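Local coordinates for type VI secretion system-associated protein TagF (Pseudomonas aeruginosa PAO1, PDB 2QNU) that is associated with the type VI secretion system, where it probably acts as an accessory or regulatory factor, at residues Q114-L119 against W184-A189; A39-D42 against A47-D50; S160-V163 against Q167-A170; N23-P28 against E70-V75. All blocks are in the same frame, centred on the assembly; numbering follows the deposited sequence.

Interaction 1: residues Q114-L119 against W184-A189; sequences QVESLL and WGRGSA
E116 and R186 carry this contact, the glutamate reaching out from helix 110-121 and the arginine reaching across from the residue that follows G185. Following the strand outward, W184 comes first: it lies clear of E116 but sets its ring edge-to-face with F112 of helix 110-121, and its backbone pairs with R59 on the neighbouring strand. At G185 the backbone takes a conformation in which a CB would collide with the carbonyl oxygen of W184, and its CA stands 10.0 Å from the CA of E116, so long side chains and a water must span the gap. R186 does this in two ways. Its backbone N gives a hydrogen bond to a water at 3.0 Å, and that water donates to E116 OE2 at 2.7 Å. This is a helix laid across one face of an antiparallel sheet, with a buried carboxylate between the two layers. The R186 side chain reaches out toward the helix, with a bend at its third torsion (149°), and places NH1 2.8 Å from E116 OE1 in a salt bridge, the guanidinium and carboxylate planes turned 54° apart. E116 OE2 has a second charged partner in R59 NE, and R186 NH2 also pairs with E113 on the helix. With R59 and R186 lying close together, the E116 carboxylate probably stays ionised and offsets their like charges.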
loop_
_atom_site.group_PDB
_atom_site.type_symbol
_atom_site.label_atom_id
_atom_site.label_comp_id
_atom_site.label_asym_id
_atom_site.label_seq_id
_atom_site.Cartn_x
_atom_site.Cartn_y
_atom_site.Cartn_z
ATOM N N GLN B 114 -16.285 -14.272 -13.124
ATOM C CA GLN B 114 -17.588 -14.144 -13.769
ATOM C C GLN B 114 -17.548 -13.112 -14.872
ATOM O O GLN B 114 -18.143 -13.311 -15.901
ATOM C CB GLN B 114 -18.713 -13.707 -12.811
ATOM C CG GLN B 114 -18.862 -14.557 -11.575
ATOM C CD GLN B 114 -19.993 -14.074 -10.609
ATOM O OE1 GLN B 114 -21.049 -13.570 -11.054
ATOM N NE2 GLN B 114 -19.777 -14.273 -9.283
ATOM N N VAL B 115 -16.903 -11.965 -14.651
ATOM C CA VAL B 115 -16.845 -10.971 -15.685
ATOM C C VAL B 115 -16.047 -11.512 -16.864
ATOM O O VAL B 115 -16.437 -11.303 -18.003
ATOM C CB VAL B 115 -16.216 -9.617 -15.223
ATOM C CG1 VAL B 115 -15.952 -8.762 -16.426
ATOM C CG2 VAL B 115 -17.156 -8.910 -14.266
ATOM N N GLU B 116 -14.910 -12.144 -16.593
ATOM C CA GLU B 116 -14.089 -12.750 -17.690
ATOM C C GLU B 116 -14.890 -13.765 -18.499
ATOM O O GLU B 116 -14.810 -13.801 -19.726
ATOM C CB GLU B 116 -12.855 -13.445 -17.139
ATOM C CG GLU B 116 -11.771 -12.482 -16.574
ATOM C CD GLU B 116 -10.589 -13.249 -16.019
ATOM O OE1 GLU B 116 -10.756 -14.479 -15.810
ATOM O OE2 GLU B 116 -9.475 -12.658 -15.796
ATOM N N SER B 117 -15.695 -14.579 -17.825
ATOM C CA SER B 117 -16.527 -15.556 -18.585
ATOM C C SER B 117 -17.503 -14.831 -19.499
ATOM O O SER B 117 -17.782 -15.257 -20.637
ATOM C CB SER B 117 -17.198 -16.528 -17.625
ATOM O OG SER B 117 -18.348 -17.050 -18.204
ATOM N N LEU B 118 -18.000 -13.668 -19.077
ATOM C CA LEU B 118 -18.954 -12.976 -19.945
ATOM C C LEU B 118 -18.273 -12.401 -21.174
ATOM O O LEU B 118 -18.776 -12.497 -22.253
ATOM C CB LEU B 118 -19.703 -11.862 -19.204
ATOM C CG LEU B 118 -20.736 -12.330 -18.200
ATOM C CD1 LEU B 118 -21.382 -11.098 -17.627
ATOM C CD2 LEU B 118 -21.772 -13.273 -18.817
ATOM N N LEU B 119 -17.148 -11.726 -20.982
ATOM C CA LEU B 119 -16.367 -11.214 -22.108
ATOM C C LEU B 119 -15.988 -12.366 -23.090
ATOM O O LEU B 119 -15.990 -12.175 -24.314
ATOM C CB LEU B 119 -15.088 -10.594 -21.585
ATOM C CG LEU B 119 -15.181 -9.258 -20.793
ATOM C CD1 LEU B 119 -13.835 -8.867 -20.136
ATOM C CD2 LEU B 119 -15.597 -8.169 -21.675
ATOM N N TRP B 184 -4.203 -6.824 -13.125
ATOM C CA TRP B 184 -3.738 -8.166 -12.781
ATOM C C TRP B 184 -4.547 -9.218 -13.539
ATOM O O TRP B 184 -5.561 -8.904 -14.143
ATOM C CB TRP B 184 -3.788 -8.430 -11.295
ATOM C CG TRP B 184 -5.170 -8.581 -10.711
ATOM C CD1 TRP B 184 -5.763 -9.726 -10.381
ATOM C CD2 TRP B 184 -6.086 -7.526 -10.367
ATOM N NE1 TRP B 184 -7.038 -9.485 -9.862
ATOM C CE2 TRP B 184 -7.245 -8.128 -9.867
ATOM C CE3 TRP B 184 -6.044 -6.126 -10.457
ATOM C CZ2 TRP B 184 -8.315 -7.402 -9.458
ATOM C CZ3 TRP B 184 -7.124 -5.410 -10.044
ATOM C CH2 TRP B 184 -8.249 -6.039 -9.562
ATOM N N GLY B 185 -4.089 -10.463 -13.479
ATOM C CA GLY B 185 -4.848 -11.551 -14.037
ATOM C C GLY B 185 -4.037 -12.788 -14.314
ATOM O O GLY B 185 -2.933 -12.936 -13.788
ATOM N N ARG B 186 -4.627 -13.689 -15.118
ATOM C CA ARG B 186 -4.040 -15.039 -15.372
ATOM C C ARG B 186 -2.888 -15.001 -16.365
ATOM O O ARG B 186 -2.084 -15.923 -16.425
ATOM C CB ARG B 186 -5.082 -16.017 -15.900
ATOM C CG ARG B 186 -6.262 -16.194 -15.023
ATOM C CD ARG B 186 -7.302 -17.249 -15.576
ATOM N NE ARG B 186 -7.948 -17.868 -14.430
ATOM C CZ ARG B 186 -9.211 -17.707 -14.090
ATOM N NH1 ARG B 186 -10.083 -17.027 -14.835
ATOM N NH2 ARG B 186 -9.625 -18.300 -13.022
ATOM N N GLY B 187 -2.751 -13.914 -17.101
ATOM C CA GLY B 187 -1.670 -13.857 -18.092
ATOM C C GLY B 187 -2.001 -14.573 -19.390
ATOM O O GLY B 187 -3.164 -14.739 -19.732
ATOM N N SER B 188 -0.966 -14.961 -20.119
ATOM C CA SER B 188 -1.077 -15.626 -21.412
ATOM C C SER B 188 0.180 -16.491 -21.557
ATOM O O SER B 188 1.098 -16.426 -20.711
ATOM C CB SER B 188 -1.094 -14.598 -22.547
ATOM O OG SER B 188 0.177 -13.910 -22.587
ATOM N N ALA B 189 0.245 -17.300 -22.607
ATOM C CA ALA B 189 1.498 -17.937 -22.937
ATOM C C ALA B 189 2.722 -16.964 -22.858
ATOM O O ALA B 189 3.808 -17.377 -22.491
ATOM C CB ALA B 189 1.412 -18.515 -24.339
HETATM O O HOH W 1 -6.990 -12.882 -16.799
#

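Interaction 2: residues A39-D42 against A47-D50; sequences ASQD and AWLD
Q41 lies over one face of the W48 indole, and S40 meets the rim of the same ring. Over the face the contact is CH-pi: Q41 CG sits 3.4 Å from the centroid of the five-membered ring and only 6° off its normal. From there the extended glutamine chain runs on across the benzo part, bringing NE2 to 3.3 Å from W48 CZ2, again over the face. The amide does not lie flat on the indole; its plane stands 87° to the ring, nearly upright. At the edge, near the ring plane, W48 NE1 donates to S40 OG at 3.0 Å, a weak bond because the N-H points off line, with an angle of 134°.

The two helices concerned, 23-44 and 48-53, follow one another in the chain across a tight turn, and the CA atoms of Q41 and W48 are just 5.7 Å apart. With W48 CG anti to its backbone nitrogen (chi1 -179°), the indole is thrown back from the start of the second helix onto the last turns of the first.

The next shell fixes the serine and the ring. S40 OG is also hydrogen-bonded to the carbonyl oxygens of M37 and G36 within its own helix, M37 being its strongest partner, so the oxygen that receives the indole N-H is well anchored. Y52 stacks with W48 from one turn further along helix 48-53, Y86 touches the indole from a loop, and L211 of helix 209-212 packs on both S40 and W48.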
loop_
_atom_site.group_PDB
_atom_site.type_symbol
_atom_site.label_atom_id
_atom_site.label_comp_id
_atom_site.label_asym_id
_atom_site.label_seq_id
_atom_site.Cartn_x
_atom_site.Cartn_y
_atom_site.Cartn_z
ATOM N N ALA B 39 -0.264 4.202 -29.826
ATOM C CA ALA B 39 1.166 4.093 -29.479
ATOM C C ALA B 39 1.687 2.658 -29.599
ATOM O O ALA B 39 2.749 2.442 -30.152
ATOM C CB ALA B 39 1.455 4.636 -28.077
ATOM N N SER B 40 0.936 1.674 -29.093
ATOM C CA SER B 40 1.339 0.233 -29.222
ATOM C C SER B 40 1.488 -0.132 -30.702
ATOM O O SER B 40 2.487 -0.725 -31.099
ATOM C CB SER B 40 0.338 -0.675 -28.526
ATOM O OG SER B 40 -0.933 -0.509 -29.151
ATOM N N GLN B 41 0.537 0.297 -31.528
ATOM C CA GLN B 41 0.636 0.120 -32.973
ATOM C C GLN B 41 1.902 0.734 -33.586
ATOM O O GLN B 41 2.568 0.087 -34.365
ATOM C CB GLN B 41 -0.632 0.630 -33.684
ATOM C CG GLN B 41 -1.831 -0.314 -33.413
ATOM C CD GLN B 41 -3.197 0.267 -33.767
ATOM O OE1 GLN B 41 -3.314 1.384 -34.238
ATOM N NE2 GLN B 41 -4.253 -0.507 -33.505
ATOM N N ASP B 42 2.232 1.973 -33.246
ATOM C CA ASP B 42 3.444 2.600 -33.783
ATOM C C ASP B 42 4.717 1.856 -33.335
ATOM O O ASP B 42 5.685 1.734 -34.098
ATOM C CB ASP B 42 3.595 4.035 -33.303
ATOM C CG ASP B 42 2.625 4.971 -33.914
ATOM O OD1 ASP B 42 1.981 4.648 -34.910
ATOM O OD2 ASP B 42 2.529 6.094 -33.387
ATOM N N ALA B 47 4.258 -6.501 -35.991
ATOM C CA ALA B 47 4.088 -7.392 -34.842
ATOM C C ALA B 47 2.867 -7.099 -33.967
ATOM O O ALA B 47 2.573 -7.875 -33.055
ATOM C CB ALA B 47 5.353 -7.354 -33.985
ATOM N N TRP B 48 2.177 -5.987 -34.224
ATOM C CA TRP B 48 1.120 -5.521 -33.309
ATOM C C TRP B 48 -0.034 -6.521 -33.184
ATOM O O TRP B 48 -0.500 -6.844 -32.055
ATOM C CB TRP B 48 0.553 -4.170 -33.781
ATOM C CG TRP B 48 -0.513 -3.696 -32.833
ATOM C CD1 TRP B 48 -0.304 -3.074 -31.616
ATOM C CD2 TRP B 48 -1.926 -3.812 -32.974
ATOM N NE1 TRP B 48 -1.510 -2.841 -30.998
ATOM C CE2 TRP B 48 -2.518 -3.262 -31.804
ATOM C CE3 TRP B 48 -2.763 -4.321 -33.960
ATOM C CZ2 TRP B 48 -3.884 -3.216 -31.617
ATOM C CZ3 TRP B 48 -4.144 -4.282 -33.745
ATOM C CH2 TRP B 48 -4.678 -3.730 -32.594
ATOM N N LEU B 49 -0.538 -6.988 -34.338
ATOM C CA LEU B 49 -1.803 -7.716 -34.377
ATOM C C LEU B 49 -1.731 -9.076 -33.683
ATOM O O LEU B 49 -2.622 -9.451 -32.919
ATOM C CB LEU B 49 -2.306 -7.825 -35.796
ATOM C CG LEU B 49 -3.585 -8.607 -35.970
ATOM C CD1 LEU B 49 -4.772 -7.950 -35.297
ATOM C CD2 LEU B 49 -3.831 -8.805 -37.473
ATOM N N ASP B 50 -0.604 -9.733 -33.860
ATOM C CA ASP B 50 -0.299 -10.980 -33.173
ATOM C C ASP B 50 -0.224 -10.845 -31.679
ATOM O O ASP B 50 -0.754 -11.692 -30.920
ATOM C CB ASP B 50 1.051 -11.499 -33.677
ATOM C CG ASP B 50 0.993 -11.962 -35.168
ATOM O OD1 ASP B 50 -0.108 -11.946 -35.797
ATOM O OD2 ASP B 50 2.070 -12.305 -35.731
#

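Interaction 3: residues S160-V163 against Q167-A170; sequences SEAV and QRLA
An inverse gamma turn centred on E161 leads the chain out of strand 158-160 and folds A162 and V163 back against Q167 and R168, in the first turn or so of helix 165-177. The turn is closed by a weak bond of 2.9 Å from A162 N to S160 O. Across the contact, Q167 holds the chain that precedes its own helix: its extended side chain brings OE1 to 2.9 Å from V163 N. That N-H points almost straight at the oxygen (173°), although the donor sits 44° out of the amide carbonyl plane. Q167 NE2 makes a looser approach, 3.5 Å from E161 O. Nearer the helix backbone, A162 CB rests 3.6 Å from Q167 CB and 3.9 Å from R168 CG, so the methyl packs directly on the helix. T164 OG1 accepts from Q167 N, so this glutamine is tied to the incoming loop through both backbone and side chain. R168 turns its guanidinium to the second subunit, bonding there to D109 and to the V105 carbonyl, while S160 pairs in an antiparallel ladder with a strand of that subunit, carrying the sheet across the interface.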
loop_
_atom_site.group_PDB
_atom_site.type_symbol
_atom_site.label_atom_id
_atom_site.label_comp_id
_atom_site.label_asym_id
_atom_site.label_seq_id
_atom_site.Cartn_x
_atom_site.Cartn_y
_atom_site.Cartn_z
ATOM N N SER B 160 -5.374 6.905 10.229
ATOM C CA SER B 160 -6.429 5.936 9.955
ATOM C C SER B 160 -7.003 5.442 11.257
ATOM O O SER B 160 -6.291 5.210 12.234
ATOM C CB SER B 160 -5.900 4.716 9.198
ATOM O OG SER B 160 -5.071 5.096 8.101
ATOM N N GLU B 161 -8.296 5.213 11.237
ATOM C CA GLU B 161 -8.995 4.754 12.389
ATOM C C GLU B 161 -8.935 3.244 12.470
ATOM O O GLU B 161 -9.920 2.560 12.366
ATOM C CB GLU B 161 -10.409 5.291 12.312
ATOM C CG GLU B 161 -10.466 6.823 12.526
ATOM C CD GLU B 161 -9.663 7.305 13.760
ATOM O OE1 GLU B 161 -9.752 6.686 14.867
ATOM O OE2 GLU B 161 -8.927 8.321 13.610
ATOM N N ALA B 162 -7.742 2.730 12.684
ATOM C CA ALA B 162 -7.483 1.303 12.571
ATOM C C ALA B 162 -6.839 0.908 13.874
ATOM O O ALA B 162 -5.751 1.402 14.220
ATOM C CB ALA B 162 -6.540 1.011 11.351
ATOM N N VAL B 163 -7.541 0.066 14.628
ATOM C CA VAL B 163 -7.078 -0.285 15.956
ATOM C C VAL B 163 -6.780 -1.763 16.098
ATOM O O VAL B 163 -6.500 -2.219 17.208
ATOM C CB VAL B 163 -8.095 0.174 17.086
ATOM C CG1 VAL B 163 -8.562 1.600 16.826
ATOM C CG2 VAL B 163 -9.278 -0.726 17.204
ATOM N N GLN B 167 -7.413 -4.179 10.619
ATOM C CA GLN B 167 -7.812 -2.854 10.168
ATOM C C GLN B 167 -6.576 -2.128 9.664
ATOM O O GLN B 167 -6.635 -1.408 8.683
ATOM C CB GLN B 167 -8.417 -2.071 11.334
ATOM C CG GLN B 167 -9.928 -2.277 11.522
ATOM C CD GLN B 167 -10.446 -1.346 12.549
ATOM O OE1 GLN B 167 -9.886 -1.276 13.629
ATOM N NE2 GLN B 167 -11.490 -0.567 12.213
ATOM N N ARG B 168 -5.456 -2.333 10.332
ATOM C CA ARG B 168 -4.194 -1.702 9.847
ATOM C C ARG B 168 -3.769 -2.277 8.497
ATOM O O ARG B 168 -3.268 -1.557 7.608
ATOM C CB ARG B 168 -3.047 -1.787 10.868
ATOM C CG ARG B 168 -3.259 -0.916 12.128
ATOM C CD ARG B 168 -2.076 -0.828 12.998
ATOM N NE ARG B 168 -1.534 -2.097 13.469
ATOM C CZ ARG B 168 -1.959 -2.763 14.551
ATOM N NH1 ARG B 168 -2.933 -2.288 15.308
ATOM N NH2 ARG B 168 -1.371 -3.902 14.895
ATOM N N LEU B 169 -3.956 -3.585 8.321
ATOM C CA LEU B 169 -3.633 -4.197 7.035
ATOM C C LEU B 169 -4.540 -3.659 5.947
ATOM O O LEU B 169 -4.076 -3.303 4.859
ATOM C CB LEU B 169 -3.705 -5.747 7.119
ATOM C CG LEU B 169 -3.072 -6.487 5.918
ATOM C CD1 LEU B 169 -1.552 -6.473 5.887
ATOM C CD2 LEU B 169 -3.561 -7.887 5.926
ATOM N N ALA B 170 -5.840 -3.619 6.208
ATOM C CA ALA B 170 -6.735 -3.060 5.228
ATOM C C ALA B 170 -6.417 -1.602 4.946
ATOM O O ALA B 170 -6.580 -1.173 3.823
ATOM C CB ALA B 170 -8.212 -3.204 5.645
#

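Interaction 4: residues N23-P28 against E70-V75; sequences NTFVEP and EAVTGV
Apolar packing makes up most of this contact, and it comes down to F25 on helix 23-44 and V72 on strand 71-77. F25 CE1 rests 3.7 Å from V72 CG2, with CG1 of the same valine further back at 4.2 Å from CE1. The methyls reach the ring obliquely, and the two side chains cross at about a right angle. A first torsion of 168°, which turns the F25 ring away from the backbone N, sends it out from the helix toward the sheet; on the helix itself it stacks with W29.

The polar approach is slacker. T24 OG1 and E70 OE1 stand 4.2 Å apart, beyond hydrogen-bonding distance, so the pair adds proximity but no bond. E70 gets that near because its chain bends at the second torsion (84°), swinging the carboxylate toward the helix.

Among backbone bonds, E27 N to N23 O, at 2.9 Å, closes the opening turn of the helix. The helix then kinks at P28, whose nitrogen has no hydrogen to give to the turn before.

In the fold, helix 23-44 begins by lying on one face of the antiparallel sheet. V72 packs there beside A92 of strand 89-95 and F60 and I62 of strand 58-62, L94 touches both F25 and E70, and T73 and V75 turn to the other face, where helix 110-121 lies.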
loop_
_atom_site.group_PDB
_atom_site.type_symbol
_atom_site.label_atom_id
_atom_site.label_comp_id
_atom_site.label_asym_id
_atom_site.label_seq_id
_atom_site.Cartn_x
_atom_site.Cartn_y
_atom_site.Cartn_z
ATOM N N ASN B 23 -20.840 9.044 -19.457
ATOM C CA ASN B 23 -19.765 9.586 -20.290
ATOM C C ASN B 23 -18.566 10.084 -19.491
ATOM O O ASN B 23 -17.446 10.178 -20.009
ATOM C CB ASN B 23 -20.311 10.678 -21.159
ATOM C CG ASN B 23 -19.288 11.196 -22.169
ATOM O OD1 ASN B 23 -18.854 10.467 -23.071
ATOM N ND2 ASN B 23 -18.932 12.488 -22.045
ATOM N N THR B 24 -18.806 10.397 -18.219
ATOM C CA THR B 24 -17.748 10.807 -17.305
ATOM C C THR B 24 -16.703 9.750 -17.314
ATOM O O THR B 24 -15.502 10.014 -17.241
ATOM C CB THR B 24 -18.252 10.969 -15.800
ATOM O OG1 THR B 24 -18.666 9.693 -15.261
ATOM C CG2 THR B 24 -19.368 11.978 -15.711
ATOM N N PHE B 25 -17.160 8.512 -17.392
ATOM C CA PHE B 25 -16.214 7.415 -17.527
ATOM C C PHE B 25 -15.757 7.151 -18.966
ATOM O O PHE B 25 -14.570 6.974 -19.228
ATOM C CB PHE B 25 -16.804 6.151 -16.955
ATOM C CG PHE B 25 -15.995 4.960 -17.316
ATOM C CD1 PHE B 25 -14.770 4.752 -16.709
ATOM C CD2 PHE B 25 -16.401 4.109 -18.322
ATOM C CE1 PHE B 25 -13.986 3.672 -17.052
ATOM C CE2 PHE B 25 -15.606 3.046 -18.686
ATOM C CZ PHE B 25 -14.402 2.827 -18.046
ATOM N N VAL B 26 -16.727 7.049 -19.878
ATOM C CA VAL B 26 -16.475 6.605 -21.238
ATOM C C VAL B 26 -15.544 7.551 -22.013
ATOM O O VAL B 26 -14.542 7.093 -22.571
ATOM C CB VAL B 26 -17.809 6.372 -22.000
ATOM C CG1 VAL B 26 -17.553 6.076 -23.515
ATOM C CG2 VAL B 26 -18.632 5.244 -21.348
ATOM N N GLU B 27 -15.841 8.853 -22.030
ATOM C CA GLU B 27 -14.982 9.823 -22.717
ATOM C C GLU B 27 -13.489 9.605 -22.395
ATOM O O GLU B 27 -12.689 9.359 -23.327
ATOM C CB GLU B 27 -15.388 11.296 -22.409
ATOM C CG GLU B 27 -16.101 12.029 -23.573
ATOM C CD GLU B 27 -16.275 13.569 -23.339
ATOM O OE1 GLU B 27 -15.705 14.103 -22.349
ATOM O OE2 GLU B 27 -16.981 14.250 -24.147
ATOM N N PRO B 28 -13.085 9.723 -21.102
ATOM C CA PRO B 28 -11.673 9.457 -20.792
ATOM C C PRO B 28 -11.195 8.008 -21.003
ATOM O O PRO B 28 -10.027 7.747 -21.309
ATOM C CB PRO B 28 -11.558 9.851 -19.286
ATOM C CG PRO B 28 -12.966 9.769 -18.762
ATOM C CD PRO B 28 -13.829 10.191 -19.909
ATOM N N GLU B 70 -15.501 8.883 -9.981
ATOM C CA GLU B 70 -15.698 7.604 -9.317
ATOM C C GLU B 70 -14.465 6.715 -9.503
ATOM O O GLU B 70 -13.659 6.871 -10.466
ATOM C CB GLU B 70 -16.932 6.885 -9.858
ATOM C CG GLU B 70 -18.262 7.301 -9.253
ATOM C CD GLU B 70 -18.853 8.537 -9.917
ATOM O OE1 GLU B 70 -18.842 8.575 -11.173
ATOM O OE2 GLU B 70 -19.344 9.467 -9.187
ATOM N N ALA B 71 -14.323 5.774 -8.575
ATOM C CA ALA B 71 -13.410 4.700 -8.780
ATOM C C ALA B 71 -14.032 3.721 -9.813
ATOM O O ALA B 71 -15.277 3.688 -10.047
ATOM C CB ALA B 71 -13.101 4.006 -7.493
ATOM N N VAL B 72 -13.164 2.913 -10.405
ATOM C CA VAL B 72 -13.619 1.967 -11.383
ATOM C C VAL B 72 -12.847 0.657 -11.260
ATOM O O VAL B 72 -11.605 0.612 -11.020
ATOM C CB VAL B 72 -13.743 2.636 -12.807
ATOM C CG1 VAL B 72 -12.543 3.421 -13.161
ATOM C CG2 VAL B 72 -14.129 1.638 -13.938
ATOM N N THR B 73 -13.625 -0.414 -11.364
ATOM C CA THR B 73 -13.076 -1.762 -11.395
ATOM C C THR B 73 -13.722 -2.563 -12.533
ATOM O O THR B 73 -14.814 -2.241 -12.984
ATOM C CB THR B 73 -13.259 -2.471 -10.074
ATOM O OG1 THR B 73 -12.493 -3.669 -10.066
ATOM C CG2 THR B 73 -14.713 -2.792 -9.803
ATOM N N GLY B 74 -12.999 -3.565 -13.027
ATOM C CA GLY B 74 -13.502 -4.314 -14.158
ATOM C C GLY B 74 -12.499 -5.222 -14.805
ATOM O O GLY B 74 -11.505 -5.608 -14.193
ATOM N N VAL B 75 -12.822 -5.601 -16.029
ATOM C CA VAL B 75 -11.938 -6.422 -16.843
ATOM C C VAL B 75 -11.970 -5.902 -18.274
ATOM O O VAL B 75 -13.001 -5.497 -18.749
ATOM C CB VAL B 75 -12.301 -7.919 -16.814
ATOM C CG1 VAL B 75 -11.222 -8.738 -17.569
ATOM C CG2 VAL B 75 -12.452 -8.440 -15.394
#

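How the interactions relate
Interactions 1 and 4 reach the same sheet and touch at V75: V115 CG1 lies 3.7 Å from V75 CG2, and E116 CG 3.9 Å from V75 CG1. Their centres are 19 Å apart, on opposite sides of the chain's centre, with helices 23-44 and 110-121 covering the two faces of the sheet. Interaction 2 lies toward the far end of helix 23-44, its centre about 24 Å from that of interaction 4. Interaction 3 is the outlier, about 44 Å from interaction 2 between centres. It stands about 31 Å from interaction 1 within the chain, yet its R168 packs on W184 of the second subunit, linking these regions through the dimer.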